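Local coordinates for transcriptional regulator (Streptococcus pneumoniae, PDB 2GNP), which probably regulates transcription in response to a sugar-like effector bound by its sugar-binding-type domain, at residues A[167-172]-A[190-195]; A[178-183]-A[201-206]. All coordinates share one frame; numbering follows the deposited sequence.

Contact 1 of 2, residues A[167-172]-A[190-195]; sequences HQWLDM and ICCRFF
Trp169 reaches from the loop 167-172 to Cys192 and Phe194 of the hairpin end 190-195. The backbones stay well apart, 9.8 Å between Trp169 CA and Cys192 CA, and the indole bridges that distance. Its CB points at the partner segment, and CG stands beside the backbone N, anti to the carbonyl carbon (chi1 -69°), which carries the indole over to the hairpin. Phe194 CZ stands over one face of the indole, closest to Trp169 CE2 at 3.8 Å and almost as near to Trp169 CD2 and NE1, both at 4.0 Å. Phe194 thus sets its CZ edge on that face, a T-shaped pair with centroids of the five-membered ring and the phenyl ring 5.3 Å apart and planes at 76°. Farther along the benzene half, Trp169 CZ2 comes within 3.9 Å of Cys192 SG. At the far end, Trp169 CH2 meets Cys192 SG at 3.6 Å and Cys192 CB at 3.8 Å. That sulfur sits in the indole plane, 87° off the normal of the six-membered ring, so it abuts the rim. Cys192 belongs to a type I' turn, Ile190 to Arg193, which joins the antiparallel strands 188-190 and 193-195. Phe178 of helix 175-183 also packs on Trp169, while Trp65 and Ile124 touch Cys192. All three contacting residues are buried, and the contact between the segments is carried by side chains through aromatic, sulfur-aromatic and apolar interactions, which implies cohesion by dispersion and ring electrostatics instead of polar pairing.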
# COMPACT_ATOMS: atom_id res chain seq x y z
N HIS A 167 0.40 -16.77 -2.02
CA HIS A 167 1.73 -17.33 -1.70
C HIS A 167 2.46 -16.73 -0.49
O HIS A 167 2.91 -17.48 0.40
CB HIS A 167 2.65 -17.26 -2.93
CG HIS A 167 4.01 -17.80 -2.69
ND1 HIS A 167 4.25 -19.15 -2.55
CD2 HIS A 167 5.21 -17.18 -2.56
CE1 HIS A 167 5.55 -19.34 -2.35
NE2 HIS A 167 6.15 -18.16 -2.33
N GLN A 168 2.60 -15.39 -0.48
CA GLN A 168 3.34 -14.68 0.58
C GLN A 168 2.76 -14.90 1.98
O GLN A 168 3.46 -14.75 2.99
CB GLN A 168 3.44 -13.17 0.24
CG GLN A 168 3.90 -12.90 -1.21
CD GLN A 168 5.42 -12.97 -1.37
OE1 GLN A 168 6.13 -13.70 -0.64
NE2 GLN A 168 5.94 -12.22 -2.35
N TRP A 169 1.50 -15.34 2.01
CA TRP A 169 0.71 -15.48 3.24
C TRP A 169 0.61 -16.89 3.79
O TRP A 169 -0.02 -17.13 4.85
CB TRP A 169 -0.69 -14.90 3.03
CG TRP A 169 -0.62 -13.42 2.89
CD1 TRP A 169 -0.62 -12.69 1.72
CD2 TRP A 169 -0.47 -12.47 3.96
NE1 TRP A 169 -0.51 -11.34 2.02
CE2 TRP A 169 -0.40 -11.18 3.37
CE3 TRP A 169 -0.39 -12.60 5.36
CZ2 TRP A 169 -0.26 -10.01 4.14
CZ3 TRP A 169 -0.29 -11.42 6.14
CH2 TRP A 169 -0.22 -10.13 5.49
N LEU A 170 1.24 -17.84 3.09
CA LEU A 170 1.10 -19.25 3.40
C LEU A 170 1.46 -19.70 4.82
O LEU A 170 0.86 -20.66 5.33
CB LEU A 170 1.90 -20.08 2.38
CG LEU A 170 1.09 -20.83 1.30
CD1 LEU A 170 -0.20 -20.19 0.87
CD2 LEU A 170 1.92 -21.14 0.08
N ASP A 171 2.44 -19.06 5.45
CA ASP A 171 2.69 -19.46 6.85
C ASP A 171 2.22 -18.44 7.87
O ASP A 171 2.50 -18.55 9.08
CB ASP A 171 4.16 -19.83 7.09
CG ASP A 171 4.45 -21.32 6.77
OD1 ASP A 171 4.72 -21.64 5.59
OD2 ASP A 171 4.39 -22.17 7.71
N MSE A 172 1.47 -17.45 7.39
CA MSE A 172 0.90 -16.44 8.27
C MSE A 172 -0.60 -16.70 8.52
O MSE A 172 -1.07 -16.67 9.68
CB MSE A 172 1.15 -15.06 7.68
CG MSE A 172 0.72 -13.90 8.62
SE MSE A 172 1.51 -14.02 10.44
CE MSE A 172 3.38 -13.74 9.93
N ILE A 190 -4.53 -4.46 1.35
CA ILE A 190 -3.78 -3.21 1.51
C ILE A 190 -3.51 -3.09 3.00
O ILE A 190 -4.39 -3.33 3.82
CB ILE A 190 -4.59 -2.02 0.89
CG1 ILE A 190 -3.72 -0.75 0.75
CG2 ILE A 190 -5.95 -1.73 1.68
CD1 ILE A 190 -4.45 0.38 -0.10
N CYS A 191 -2.27 -2.74 3.37
CA CYS A 191 -1.89 -2.69 4.79
C CYS A 191 -2.26 -4.00 5.53
O CYS A 191 -2.61 -3.95 6.70
CB CYS A 191 -2.51 -1.50 5.51
SG CYS A 191 -1.82 0.06 4.88
N CYS A 192 -2.18 -5.10 4.82
CA CYS A 192 -2.43 -6.43 5.34
C CYS A 192 -3.88 -6.68 5.75
O CYS A 192 -4.16 -7.61 6.52
CB CYS A 192 -1.43 -6.70 6.50
SG CYS A 192 0.30 -6.63 5.92
N ARG A 193 -4.80 -5.89 5.21
CA ARG A 193 -6.26 -6.07 5.38
C ARG A 193 -6.86 -6.47 4.07
O ARG A 193 -6.52 -5.91 3.03
CB ARG A 193 -6.93 -4.88 6.01
CG ARG A 193 -6.37 -4.70 7.45
CD ARG A 193 -6.95 -3.42 8.03
NE ARG A 193 -6.50 -3.16 9.40
CZ ARG A 193 -6.90 -3.86 10.46
NH1 ARG A 193 -7.79 -4.87 10.28
NH2 ARG A 193 -6.43 -3.58 11.69
N PHE A 194 -7.74 -7.47 4.15
CA PHE A 194 -8.27 -8.16 2.98
C PHE A 194 -9.63 -7.63 2.67
O PHE A 194 -10.46 -7.51 3.57
CB PHE A 194 -8.27 -9.69 3.25
CG PHE A 194 -6.86 -10.24 3.36
CD1 PHE A 194 -6.20 -10.65 2.20
CD2 PHE A 194 -6.16 -10.25 4.57
CE1 PHE A 194 -4.90 -11.09 2.26
CE2 PHE A 194 -4.80 -10.68 4.61
CZ PHE A 194 -4.21 -11.11 3.46
N PHE A 195 -9.86 -7.35 1.39
CA PHE A 195 -11.16 -6.77 1.00
C PHE A 195 -11.77 -7.47 -0.21
O PHE A 195 -11.07 -8.15 -0.98
CB PHE A 195 -11.01 -5.28 0.72
CG PHE A 195 -9.86 -4.94 -0.21
CD1 PHE A 195 -8.69 -4.36 0.29
CD2 PHE A 195 -9.94 -5.25 -1.57
CE1 PHE A 195 -7.61 -4.02 -0.59
CE2 PHE A 195 -8.89 -4.94 -2.43
CZ PHE A 195 -7.71 -4.34 -1.92

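Contact 2 of 2, residues A[178-183]-A[201-206]; sequences FKELTK and EVYENL
Tyr203, Leu181 and Glu180 bury the most surface here, with the tyrosine ring laid against the side of helix 175-183. Glu180 uses its aliphatic part: CB lies over one face of the phenol in a CH-pi contact, 3.8 Å from the ring centroid and 19° off the normal, displaced toward the rim, and its nearest ring atom is Tyr203 CZ at 3.6 Å. Glu180 CG follows the ring outward and reaches Tyr203 OH at 3.7 Å. The glutamate chain then bends at chi2; its carboxylate plane stands 39° from that of the ring. On the opposite face of the ring, the backbone N of Leu206 stands 4.0 Å above the plane and over the centre, so the phenol is held between a helix side chain and the first turn of its own helix. Tyr203 is the N-cap residue of that helix, and its CG is anti to the backbone N (chi1 -176°), which extends the ring toward helix 175-183. Leu181 crosses the tyrosine at about a right angle and works at the ring edge, where Leu181 CD2 is 3.8 Å from Tyr203 CD1. Its other methyl serves a second partner, Leu181 CD1 lying 3.9 Å from Leu206 CD2, so the two branches of one leucine divide between the N-cap residue and the helix behind it. The contact is partly buried: both leucines are inside, whereas Glu180 and Tyr203 remain partly exposed. Phe161 touches Leu181 and Val125 touches Leu206, and the apolar end of the contact lies where helices 175-183 and 204-207 meet on strand 193-195.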
# COMPACT_ATOMS: atom_id res chain seq x y z
N PHE A 178 -7.84 -18.95 4.80
CA PHE A 178 -7.94 -18.90 3.33
C PHE A 178 -9.32 -19.32 2.86
O PHE A 178 -9.89 -18.70 1.97
CB PHE A 178 -6.88 -19.77 2.66
CG PHE A 178 -5.51 -19.15 2.64
CD1 PHE A 178 -5.26 -18.00 1.88
CD2 PHE A 178 -4.49 -19.72 3.37
CE1 PHE A 178 -3.98 -17.45 1.83
CE2 PHE A 178 -3.18 -19.16 3.35
CZ PHE A 178 -2.95 -18.03 2.56
N LYS A 179 -9.85 -20.38 3.47
CA LYS A 179 -11.19 -20.83 3.07
C LYS A 179 -12.22 -19.75 3.27
O LYS A 179 -12.99 -19.45 2.36
CB LYS A 179 -11.61 -22.10 3.80
CG LYS A 179 -11.11 -23.39 3.16
CD LYS A 179 -11.85 -24.66 3.76
CE LYS A 179 -12.09 -24.61 5.27
NZ LYS A 179 -13.38 -23.89 5.68
N GLU A 180 -12.19 -19.11 4.44
CA GLU A 180 -13.13 -18.05 4.77
C GLU A 180 -12.94 -16.81 3.88
O GLU A 180 -13.91 -16.23 3.43
CB GLU A 180 -13.04 -17.67 6.24
CG GLU A 180 -13.39 -18.83 7.17
CD GLU A 180 -14.80 -19.38 6.91
OE1 GLU A 180 -15.68 -18.60 6.43
OE2 GLU A 180 -15.02 -20.58 7.20
N LEU A 181 -11.68 -16.42 3.64
CA LEU A 181 -11.40 -15.31 2.70
C LEU A 181 -11.93 -15.57 1.30
O LEU A 181 -12.46 -14.67 0.65
CB LEU A 181 -9.92 -14.98 2.67
CG LEU A 181 -9.45 -14.26 3.94
CD1 LEU A 181 -7.89 -14.20 3.93
CD2 LEU A 181 -10.07 -12.87 4.20
N THR A 182 -11.79 -16.80 0.84
CA THR A 182 -12.24 -17.18 -0.50
C THR A 182 -13.78 -17.18 -0.52
O THR A 182 -14.40 -16.68 -1.47
CB THR A 182 -11.65 -18.55 -0.91
OG1 THR A 182 -10.22 -18.40 -0.99
CG2 THR A 182 -12.18 -19.00 -2.29
N LYS A 183 -14.38 -17.68 0.56
CA LYS A 183 -15.86 -17.73 0.63
C LYS A 183 -16.48 -16.34 0.48
O LYS A 183 -17.53 -16.17 -0.17
CB LYS A 183 -16.34 -18.40 1.92
CG LYS A 183 -17.78 -18.90 1.82
CD LYS A 183 -18.49 -18.93 3.20
CE LYS A 183 -18.34 -20.28 3.90
NZ LYS A 183 -19.45 -20.51 4.90
N GLU A 201 -13.68 -4.63 3.94
CA GLU A 201 -13.02 -5.65 4.75
C GLU A 201 -14.02 -6.64 5.36
O GLU A 201 -14.55 -6.43 6.45
CB GLU A 201 -12.14 -4.99 5.84
CG GLU A 201 -11.10 -5.93 6.44
CD GLU A 201 -10.28 -5.27 7.54
OE1 GLU A 201 -10.59 -4.10 7.84
OE2 GLU A 201 -9.36 -5.94 8.07
N VAL A 202 -14.26 -7.74 4.65
CA VAL A 202 -15.50 -8.50 4.94
C VAL A 202 -15.37 -9.51 6.08
O VAL A 202 -16.29 -9.63 6.91
CB VAL A 202 -16.13 -9.08 3.64
CG1 VAL A 202 -15.04 -9.78 2.82
CG2 VAL A 202 -17.40 -9.96 3.94
N TYR A 203 -14.21 -10.17 6.19
CA TYR A 203 -14.01 -11.21 7.19
C TYR A 203 -13.53 -10.67 8.57
O TYR A 203 -12.32 -10.53 8.87
CB TYR A 203 -13.05 -12.26 6.63
CG TYR A 203 -12.81 -13.45 7.51
CD1 TYR A 203 -11.56 -14.08 7.53
CD2 TYR A 203 -13.84 -13.99 8.30
CE1 TYR A 203 -11.32 -15.18 8.33
CE2 TYR A 203 -13.59 -15.09 9.10
CZ TYR A 203 -12.33 -15.67 9.11
OH TYR A 203 -12.06 -16.75 9.89
N GLU A 204 -14.51 -10.42 9.42
CA GLU A 204 -14.30 -9.74 10.71
C GLU A 204 -13.35 -10.47 11.69
O GLU A 204 -12.56 -9.81 12.42
CB GLU A 204 -15.66 -9.51 11.36
CG GLU A 204 -15.66 -8.69 12.60
CD GLU A 204 -17.08 -8.60 13.14
OE1 GLU A 204 -17.40 -9.37 14.06
OE2 GLU A 204 -17.87 -7.82 12.57
N ASN A 205 -13.43 -11.79 11.76
CA ASN A 205 -12.52 -12.57 12.59
C ASN A 205 -11.02 -12.29 12.35
O ASN A 205 -10.22 -12.15 13.29
CB ASN A 205 -12.81 -14.07 12.48
CG ASN A 205 -11.96 -14.91 13.45
OD1 ASN A 205 -10.80 -15.23 13.19
ND2 ASN A 205 -12.57 -15.30 14.57
N LEU A 206 -10.63 -12.24 11.09
CA LEU A 206 -9.21 -11.94 10.80
C LEU A 206 -8.95 -10.44 11.01
O LEU A 206 -7.89 -10.06 11.54
CB LEU A 206 -8.87 -12.39 9.38
CG LEU A 206 -7.44 -12.13 8.88
CD1 LEU A 206 -6.44 -12.84 9.79
CD2 LEU A 206 -7.32 -12.54 7.39

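In the fold
Contacts 1 and 2 have centres 11 Å apart, on the same side of the chain's centre, within the probable sugar-binding domain. Their segments alternate along the chain, in the order 167-172, 178-183, 190-195 and 201-206, so the two pairings cross along the chain. Strand 193-195, at the antiparallel margin of the mixed sheet, joins them physically: Phe194 CB lies 3.8 Å from Leu181 CD2, and a salt bridge links Arg193 NH1 to Glu201 OE2 at 2.9 Å. Contact 1 is buried, whereas contact 2 lies farther out, its centre about 20 Å from the chain's centre against 12 Å. Together they pack one loop and two helices onto the sheet edge.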